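Local coordinates for INSIG protein homolog (PDB 4XU6), which binds diacylglycerol in the membrane as a homotrimer of six-helix transmembrane subunits, and belongs to the family of the Insig sterol sensors, at residues A18-D23 / W48-V53; H24-T29 / V91-V96. One frame throughout, in Å; residues are numbered along the deposited sequence.

Contact 1 of 2, residues A18-D23 / W48-V53; sequences AALIGD and WFPILV. With BOG (octyl beta-D-glucopyranoside), chain C; TDA (N-tridecanoic acid), chain E.
The carboxylate of D23 stacks over one face of the F49 ring, toward the rim and with its plane 29° from that of the ring, while V53 CG2, from the same helix as F49, lies over the opposite face, also toward the rim. CE2 of the F49 ring comes 3.3 Å from D23 CB, while the carbonyl oxygen A19 O meets the ring edge in plane, 3.4 Å from F49 CE2. A19 CB fits between F49 and V53, 3.6 Å from both F49 CE2 and V53 CB, and the A19 and P50 CA atoms are 5.8 Å apart. On the flank, L20 CD2 packs on the P50 ring, 3.9 Å from its CG. With CG anti to the backbone N (chi1 -159°), D23 lays its carboxylate across F49, where S45 OG and Y34 OH both hydrogen-bond OD2 and help to fix it. Further out, W48 NE1 bonds O6 of a detergent, octyl glucoside, at 2.8 Å. The short helix segments run at 126° to each other. A18 CB, V53 CG1 and the F49 edge line the tridecanoic acid chain, so the arrangement forms part of the wall of the lipid pocket within the transmembrane helix bundle.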
ATOM      1  N   ALA A  18      14.859   4.532 -12.046  1.00 24.26           N
ATOM      2  CA  ALA A  18      14.035   4.678 -10.851  1.00 25.47           C
ATOM      3  C   ALA A  18      14.422   5.921 -10.046  1.00 23.36           C
ATOM      4  O   ALA A  18      13.558   6.629  -9.539  1.00 22.70           O
ATOM      5  CB  ALA A  18      14.121   3.423  -9.991  1.00 23.38           C
ATOM      6  N   ALA A  19      15.721   6.185  -9.929  1.00 21.46           N
ATOM      7  CA  ALA A  19      16.200   7.374  -9.225  1.00 24.63           C
ATOM      8  C   ALA A  19      15.708   8.670  -9.864  1.00 23.75           C
ATOM      9  O   ALA A  19      15.309   9.600  -9.159  1.00 24.25           O
ATOM     10  CB  ALA A  19      17.730   7.384  -9.137  1.00 24.76           C
ATOM     11  N   LEU A  20      15.752   8.740 -11.195  1.00 22.79           N
ATOM     12  CA  LEU A  20      15.307   9.946 -11.905  1.00 22.45           C
ATOM     13  C   LEU A  20      13.815  10.201 -11.682  1.00 23.34           C
ATOM     14  O   LEU A  20      13.384  11.344 -11.543  1.00 22.27           O
ATOM     15  CB  LEU A  20      15.598   9.827 -13.401  1.00 22.51           C
ATOM     16  CG  LEU A  20      17.073   9.927 -13.800  1.00 24.37           C
ATOM     17  CD1 LEU A  20      17.274   9.597 -15.271  1.00 27.28           C
ATOM     18  CD2 LEU A  20      17.614  11.321 -13.464  1.00 23.74           C
ATOM     19  N   ILE A  21      13.027   9.132 -11.644  1.00 21.77           N
ATOM     20  CA  ILE A  21      11.588   9.282 -11.420  1.00 22.97           C
ATOM     21  C   ILE A  21      11.327   9.774  -9.997  1.00 22.22           C
ATOM     22  O   ILE A  21      10.548  10.707  -9.783  1.00 19.97           O
ATOM     23  CB  ILE A  21      10.837   7.953 -11.665  1.00 22.96           C
ATOM     24  CG1 ILE A  21      10.884   7.578 -13.150  1.00 23.47           C
ATOM     25  CG2 ILE A  21       9.373   8.053 -11.187  1.00 25.83           C
ATOM     26  CD1 ILE A  21      10.507   6.106 -13.426  1.00 24.93           C
ATOM     27  N   GLY A  22      11.979   9.142  -9.026  1.00 21.09           N
ATOM     28  CA  GLY A  22      11.812   9.532  -7.639  1.00 22.76           C
ATOM     29  C   GLY A  22      12.354  10.926  -7.369  1.00 23.45           C
ATOM     30  O   GLY A  22      11.744  11.718  -6.648  1.00 20.33           O
ATOM     31  N   ASP A  23      13.507  11.243  -7.947  1.00 21.40           N
ATOM     32  CA  ASP A  23      14.092  12.561  -7.709  1.00 21.67           C
ATOM     33  C   ASP A  23      13.287  13.662  -8.399  1.00 21.16           C
ATOM     34  O   ASP A  23      13.094  14.728  -7.834  1.00 20.76           O
ATOM     35  CB  ASP A  23      15.547  12.596  -8.158  1.00 23.51           C
ATOM     36  CG  ASP A  23      16.343  13.712  -7.491  1.00 26.90           C
ATOM     37  OD1 ASP A  23      16.155  13.965  -6.279  1.00 25.14           O
ATOM     38  OD2 ASP A  23      17.174  14.332  -8.192  1.00 24.81           O
ATOM     39  N   TRP A  48      25.113  13.496 -12.081  1.00 26.92           N
ATOM     40  CA  TRP A  48      25.783  12.525 -11.210  1.00 27.97           C
ATOM     41  C   TRP A  48      24.821  11.778 -10.287  1.00 28.90           C
ATOM     42  O   TRP A  48      25.175  10.739  -9.733  1.00 26.68           O
ATOM     43  CB  TRP A  48      26.906  13.173 -10.382  1.00 28.40           C
ATOM     44  CG  TRP A  48      26.526  14.426  -9.636  1.00 30.76           C
ATOM     45  CD1 TRP A  48      26.847  15.718  -9.977  1.00 30.77           C
ATOM     46  CD2 TRP A  48      25.775  14.511  -8.416  1.00 31.23           C
ATOM     47  NE1 TRP A  48      26.335  16.592  -9.046  1.00 30.44           N
ATOM     48  CE2 TRP A  48      25.670  15.877  -8.081  1.00 31.58           C
ATOM     49  CE3 TRP A  48      25.170  13.565  -7.578  1.00 29.20           C
ATOM     50  CZ2 TRP A  48      24.988  16.318  -6.944  1.00 30.18           C
ATOM     51  CZ3 TRP A  48      24.497  14.007  -6.450  1.00 27.90           C
ATOM     52  CH2 TRP A  48      24.408  15.367  -6.146  1.00 30.86           C
ATOM     53  N   PHE A  49      23.618  12.315 -10.105  1.00 24.62           N
ATOM     54  CA  PHE A  49      22.642  11.666  -9.227  1.00 26.29           C
ATOM     55  C   PHE A  49      22.233  10.259  -9.700  1.00 25.04           C
ATOM     56  O   PHE A  49      22.390   9.281  -8.945  1.00 25.77           O
ATOM     57  CB  PHE A  49      21.418  12.568  -8.961  1.00 25.57           C
ATOM     58  CG  PHE A  49      20.363  11.896  -8.127  1.00 22.41           C
ATOM     59  CD1 PHE A  49      20.536  11.768  -6.755  1.00 25.66           C
ATOM     60  CD2 PHE A  49      19.226  11.351  -8.713  1.00 24.13           C
ATOM     61  CE1 PHE A  49      19.585  11.120  -5.968  1.00 26.99           C
ATOM     62  CE2 PHE A  49      18.271  10.700  -7.936  1.00 24.19           C
ATOM     63  CZ  PHE A  49      18.449  10.593  -6.558  1.00 24.70           C
ATOM     64  N   PRO A  50      21.739  10.128 -10.953  1.00 25.36           N
ATOM     65  CA  PRO A  50      21.401   8.768 -11.382  1.00 24.84           C
ATOM     66  C   PRO A  50      22.632   7.867 -11.474  1.00 27.89           C
ATOM     67  O   PRO A  50      22.499   6.648 -11.367  1.00 23.29           O
ATOM     68  CB  PRO A  50      20.785   8.970 -12.776  1.00 23.77           C
ATOM     69  CG  PRO A  50      21.329  10.304 -13.253  1.00 27.00           C
ATOM     70  CD  PRO A  50      21.425  11.130 -11.998  1.00 24.64           C
ATOM     71  N   ILE A  51      23.815   8.447 -11.666  1.00 28.02           N
ATOM     72  CA  ILE A  51      25.030   7.633 -11.675  1.00 26.50           C
ATOM     73  C   ILE A  51      25.323   7.096 -10.272  1.00 24.50           C
ATOM     74  O   ILE A  51      25.662   5.923 -10.119  1.00 27.23           O
ATOM     75  CB  ILE A  51      26.259   8.408 -12.212  1.00 29.91           C
ATOM     76  CG1 ILE A  51      26.008   8.885 -13.645  1.00 31.85           C
ATOM     77  CG2 ILE A  51      27.510   7.531 -12.162  1.00 31.60           C
ATOM     78  CD1 ILE A  51      27.133   9.766 -14.206  1.00 36.18           C
ATOM     79  N   LEU A  52      25.186   7.944  -9.252  1.00 26.26           N
ATOM     80  CA  LEU A  52      25.384   7.480  -7.872  1.00 28.62           C
ATOM     81  C   LEU A  52      24.408   6.367  -7.488  1.00 26.97           C
ATOM     82  O   LEU A  52      24.817   5.334  -6.964  1.00 25.57           O
ATOM     83  CB  LEU A  52      25.256   8.620  -6.866  1.00 27.99           C
ATOM     84  CG  LEU A  52      26.428   9.580  -6.654  1.00 35.94           C
ATOM     85  CD1 LEU A  52      26.135  10.492  -5.478  1.00 32.51           C
ATOM     86  CD2 LEU A  52      27.726   8.800  -6.425  1.00 41.13           C
ATOM     87  N   VAL A  53      23.115   6.576  -7.730  1.00 23.95           N
ATOM     88  CA  VAL A  53      22.120   5.576  -7.341  1.00 24.71           C
ATOM     89  C   VAL A  53      22.251   4.303  -8.183  1.00 23.62           C
ATOM     90  O   VAL A  53      22.110   3.184  -7.677  1.00 24.28           O
ATOM     91  CB  VAL A  53      20.678   6.126  -7.424  1.00 24.60           C
ATOM     92  CG1 VAL A  53      19.662   5.030  -7.023  1.00 24.00           C
ATOM     93  CG2 VAL A  53      20.527   7.371  -6.539  1.00 24.53           C
TER
HETATM   94  C1  BOG C 302      30.719  18.265  -9.284  1.00 54.03           C
HETATM   95  O1  BOG C 302      30.841  17.321 -10.345  1.00 52.53           O
HETATM   96  C2  BOG C 302      31.193  19.637  -9.752  1.00 57.90           C
HETATM   97  O2  BOG C 302      32.549  19.551 -10.207  1.00 63.19           O
HETATM   98  C3  BOG C 302      31.078  20.613  -8.595  1.00 58.19           C
HETATM   99  O3  BOG C 302      31.543  21.908  -8.982  1.00 64.79           O
HETATM  100  C4  BOG C 302      29.618  20.681  -8.178  1.00 51.52           C
HETATM  101  O4  BOG C 302      29.475  21.569  -7.064  1.00 55.83           O
HETATM  102  C5  BOG C 302      29.130  19.289  -7.784  1.00 50.45           C
HETATM  103  O5  BOG C 302      29.364  18.323  -8.821  1.00 51.02           O
HETATM  104  C6  BOG C 302      27.645  19.314  -7.426  1.00 42.46           C
HETATM  105  O6  BOG C 302      26.853  19.309  -8.616  1.00 39.26           O
HETATM  106  C1' BOG C 302      31.005  15.998  -9.851  1.00 52.11           C
HETATM  107  C2' BOG C 302      31.011  15.044 -11.038  1.00 53.24           C
HETATM  108  C3' BOG C 302      31.637  13.716 -10.639  1.00 58.96           C
HETATM  109  C4' BOG C 302      31.464  12.675 -11.740  1.00 57.72           C
HETATM  110  C5' BOG C 302      31.101  11.331 -11.122  1.00 55.93           C
HETATM  111  C6' BOG C 302      29.915  11.518 -10.183  1.00 54.44           C
HETATM  112  C7' BOG C 302      29.650  10.304  -9.301  1.00 48.58           C
HETATM  113  C8' BOG C 302      29.967   9.013 -10.024  1.00 54.73           C
HETATM  114  O21 TDA E 304      15.838  11.341  -1.495  1.00 38.27           O
HETATM  115  O22 TDA E 304      17.689  12.397  -2.430  1.00 39.98           O
HETATM  116  C21 TDA E 304      17.089  11.336  -2.251  1.00 32.23           C
HETATM  117  C22 TDA E 304      17.607  10.069  -2.866  1.00 27.69           C
HETATM  118  C23 TDA E 304      16.922   8.835  -2.273  1.00 27.84           C
HETATM  119  C24 TDA E 304      17.331   7.563  -3.017  1.00 28.30           C
HETATM  120  C25 TDA E 304      16.738   6.317  -2.357  1.00 25.32           C
HETATM  121  C26 TDA E 304      17.113   5.036  -3.097  1.00 31.04           C
HETATM  122  C27 TDA E 304      16.396   5.029  -4.439  1.00 30.30           C
HETATM  123  C28 TDA E 304      16.681   3.775  -5.234  1.00 35.45           C
HETATM  124  C29 TDA E 304      16.067   3.907  -6.618  1.00 34.42           C
HETATM  125  C30 TDA E 304      16.318   2.616  -7.375  1.00 32.27           C
HETATM  126  C31 TDA E 304      15.533   1.481  -6.736  1.00 34.74           C
HETATM  127  C32 TDA E 304      15.617   0.219  -7.586  1.00 34.82           C
HETATM  128  C33 TDA E 304      15.361  -1.024  -6.743  1.00 34.63           C

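Contact 2 of 2, residues H24-T29 / V91-V96; sequences HSHVVT and VTTALV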
ATOM      1  N   HIS A  24      12.795  13.405  -9.608  1.00 20.80           N
ATOM      2  CA  HIS A  24      11.888  14.368 -10.223  1.00 23.06           C
ATOM      3  C   HIS A  24      10.678  14.615  -9.316  1.00 22.54           C
ATOM      4  O   HIS A  24      10.246  15.752  -9.139  1.00 20.60           O
ATOM      5  CB  HIS A  24      11.383  13.897 -11.584  1.00 22.59           C
ATOM      6  CG  HIS A  24      10.225  14.707 -12.079  1.00 24.81           C
ATOM      7  ND1 HIS A  24      10.374  15.978 -12.589  1.00 26.42           N
ATOM      8  CD2 HIS A  24       8.892  14.457 -12.073  1.00 25.23           C
ATOM      9  CE1 HIS A  24       9.187  16.467 -12.909  1.00 29.38           C
ATOM     10  NE2 HIS A  24       8.270  15.567 -12.601  1.00 26.75           N
ATOM     11  N   SER A  25      10.137  13.545  -8.742  1.00 19.37           N
ATOM     12  CA  SER A  25       8.991  13.662  -7.842  1.00 19.78           C
ATOM     13  C   SER A  25       9.309  14.548  -6.634  1.00 18.64           C
ATOM     14  O   SER A  25       8.510  15.411  -6.264  1.00 22.13           O
ATOM     15  CB  SER A  25       8.521  12.275  -7.390  1.00 19.29           C
ATOM     16  OG  SER A  25       8.055  11.525  -8.498  1.00 21.25           O
ATOM     17  N   HIS A  26      10.476  14.346  -6.021  1.00 20.86           N
ATOM     18  CA  HIS A  26      10.902  15.204  -4.911  1.00 21.00           C
ATOM     19  C   HIS A  26      11.062  16.670  -5.323  1.00 21.90           C
ATOM     20  O   HIS A  26      10.637  17.578  -4.605  1.00 22.58           O
ATOM     21  CB  HIS A  26      12.213  14.692  -4.299  1.00 20.55           C
ATOM     22  CG  HIS A  26      12.015  13.601  -3.292  1.00 22.77           C
ATOM     23  ND1 HIS A  26      13.063  12.913  -2.716  1.00 28.99           N
ATOM     24  CD2 HIS A  26      10.886  13.090  -2.747  1.00 23.35           C
ATOM     25  CE1 HIS A  26      12.585  12.018  -1.868  1.00 29.52           C
ATOM     26  NE2 HIS A  26      11.266  12.107  -1.866  1.00 24.59           N
ATOM     27  N   VAL A  27      11.677  16.901  -6.478  1.00 21.39           N
ATOM     28  CA  VAL A  27      11.901  18.279  -6.928  1.00 19.78           C
ATOM     29  C   VAL A  27      10.586  18.998  -7.243  1.00 20.87           C
ATOM     30  O   VAL A  27      10.357  20.121  -6.766  1.00 23.50           O
ATOM     31  CB  VAL A  27      12.869  18.345  -8.127  1.00 21.51           C
ATOM     32  CG1 VAL A  27      12.883  19.754  -8.752  1.00 23.42           C
ATOM     33  CG2 VAL A  27      14.282  17.942  -7.687  1.00 21.91           C
ATOM     34  N   VAL A  28       9.714  18.346  -8.008  1.00 21.52           N
ATOM     35  CA  VAL A  28       8.476  18.982  -8.459  1.00 21.93           C
ATOM     36  C   VAL A  28       7.488  19.222  -7.314  1.00 26.29           C
ATOM     37  O   VAL A  28       6.652  20.118  -7.385  1.00 24.26           O
ATOM     38  CB  VAL A  28       7.796  18.196  -9.621  1.00 24.32           C
ATOM     39  CG1 VAL A  28       7.127  16.911  -9.102  1.00 21.64           C
ATOM     40  CG2 VAL A  28       6.780  19.077 -10.331  1.00 29.31           C
ATOM     41  N   THR A  29       7.591  18.444  -6.240  1.00 21.91           N
ATOM     42  CA  THR A  29       6.714  18.658  -5.094  1.00 23.11           C
ATOM     43  C   THR A  29       7.355  19.590  -4.075  1.00 25.97           C
ATOM     44  O   THR A  29       6.715  19.971  -3.097  1.00 24.56           O
ATOM     45  CB  THR A  29       6.385  17.343  -4.353  1.00 25.19           C
ATOM     46  OG1 THR A  29       7.607  16.711  -3.962  1.00 21.18           O
ATOM     47  CG2 THR A  29       5.581  16.403  -5.228  1.00 25.76           C
ATOM     48  N   VAL A  91       8.020   7.699  -4.423  1.00 21.20           N
ATOM     49  CA  VAL A  91       7.119   8.769  -4.873  1.00 20.30           C
ATOM     50  C   VAL A  91       6.104   9.155  -3.799  1.00 22.25           C
ATOM     51  O   VAL A  91       5.675  10.304  -3.738  1.00 20.42           O
ATOM     52  CB  VAL A  91       6.416   8.460  -6.227  1.00 20.17           C
ATOM     53  CG1 VAL A  91       7.455   8.287  -7.340  1.00 20.93           C
ATOM     54  CG2 VAL A  91       5.512   7.229  -6.126  1.00 20.92           C
ATOM     55  N   THR A  92       5.736   8.209  -2.938  1.00 21.78           N
ATOM     56  CA  THR A  92       4.827   8.531  -1.835  1.00 22.13           C
ATOM     57  C   THR A  92       5.461   9.554  -0.895  1.00 22.00           C
ATOM     58  O   THR A  92       4.777  10.446  -0.388  1.00 20.46           O
ATOM     59  CB  THR A  92       4.414   7.269  -1.033  1.00 22.40           C
ATOM     60  OG1 THR A  92       3.660   6.389  -1.877  1.00 22.24           O
ATOM     61  CG2 THR A  92       3.555   7.648   0.184  1.00 24.00           C
ATOM     62  N   THR A  93       6.766   9.435  -0.663  1.00 19.91           N
ATOM     63  CA  THR A  93       7.428  10.401   0.216  1.00 22.00           C
ATOM     64  C   THR A  93       7.340  11.804  -0.363  1.00 22.50           C
ATOM     65  O   THR A  93       7.257  12.766   0.375  1.00 21.87           O
ATOM     66  CB  THR A  93       8.902  10.053   0.530  1.00 23.42           C
ATOM     67  OG1 THR A  93       9.686  10.085  -0.668  1.00 22.31           O
ATOM     68  CG2 THR A  93       9.004   8.681   1.190  1.00 20.82           C
ATOM     69  N   ALA A  94       7.336  11.912  -1.687  1.00 21.34           N
ATOM     70  CA  ALA A  94       7.162  13.214  -2.326  1.00 21.77           C
ATOM     71  C   ALA A  94       5.757  13.764  -2.052  1.00 22.72           C
ATOM     72  O   ALA A  94       5.572  14.960  -1.797  1.00 24.26           O
ATOM     73  CB  ALA A  94       7.412  13.097  -3.826  1.00 22.90           C
ATOM     74  N   LEU A  95       4.763  12.884  -2.091  1.00 21.70           N
ATOM     75  CA  LEU A  95       3.380  13.309  -1.866  1.00 22.41           C
ATOM     76  C   LEU A  95       3.108  13.722  -0.421  1.00 22.30           C
ATOM     77  O   LEU A  95       2.295  14.603  -0.179  1.00 27.51           O
ATOM     78  CB  LEU A  95       2.404  12.197  -2.260  1.00 23.98           C
ATOM     79  CG  LEU A  95       2.487  11.702  -3.704  1.00 22.12           C
ATOM     80  CD1 LEU A  95       1.473  10.587  -3.960  1.00 24.22           C
ATOM     81  CD2 LEU A  95       2.285  12.840  -4.677  1.00 24.92           C
ATOM     82  N   VAL A  96       3.773  13.085   0.539  1.00 22.94           N
ATOM     83  CA  VAL A  96       3.413  13.302   1.939  1.00 24.28           C
ATOM     84  C   VAL A  96       4.456  14.074   2.740  1.00 23.43           C
ATOM     85  O   VAL A  96       4.306  14.236   3.947  1.00 22.70           O
ATOM     86  CB  VAL A  96       3.086  11.955   2.664  1.00 24.27           C
ATOM     87  CG1 VAL A  96       1.985  11.200   1.919  1.00 25.58           C
ATOM     88  CG2 VAL A  96       4.345  11.073   2.804  1.00 22.26           C
TER
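V91 opens the contact against S25: its CG1 methyl, anti to the carbonyl carbon, leans on the serine hydroxyl, 3.5 Å from S25 OG. That hydroxyl is already engaged with its own helix, being hydrogen-bonded to the carbonyl of I21, so a polar group faces the valine without lacking a partner. T93 supplies the polar link between the helices. H26 stretches its imidazole across to it, and NE2 donates to T93 OG1 at 2.8 Å with an N-H...O angle of 161°, the oxygen lying only 11° out of the ring plane. T93 OG1, tucked between its own backbone N and carbonyl carbon, also hydrogen-bonds the carbonyl of Y90, one turn back; a main-chain oxygen thus helps to set the hydroxyl that meets the histidine. The Y90 ring makes an edge-to-face contact with H26, and a bound tridecanoic acid touches the same imidazole, which belongs to the experimentally defined diacylglycerol site. A94 CB points into the neighbouring helix, 3.5 Å from S25 O, and also touches H26 CD2 and T29 OG1. S25 O is gripped twice, by T29 N and by T29 OG1, the latter at 2.8 Å. The small alanine lets the helices come close, with the CA atoms of H26 and A94 5.0 Å apart, and the two segments run almost parallel at 9°. Helix 101-119 flanks this pair through V108, which packs on T93, while strand 32-34 touches H26 and V27 through T32. P103 of the second subunit rests on S25, placing the contact beside the trimer interface.

How the contacts relate
Both contacts draw on helix 5-29, using consecutive parts of it: residues 18-23 face helix 48-64 in contact 1, and 24-29 face helix 76-96 in contact 2. Their centres are about 13 Å apart, and contact 1 lies nearer the centre of the chain. In sequence the segments alternate, 18-23, 24-29, 48-53, 91-96, so helix 5-29 joins two helices that follow each other along the chain. The pairs differ in direction, oblique and partly opposed in contact 1 and almost parallel in contact 2. Together they place pocket residues from helices 5-29 and 48-64 around bound lipid, while helix 76-96 holds H26 through T93; the side chains of D23 and H26 are about 4 Å apart.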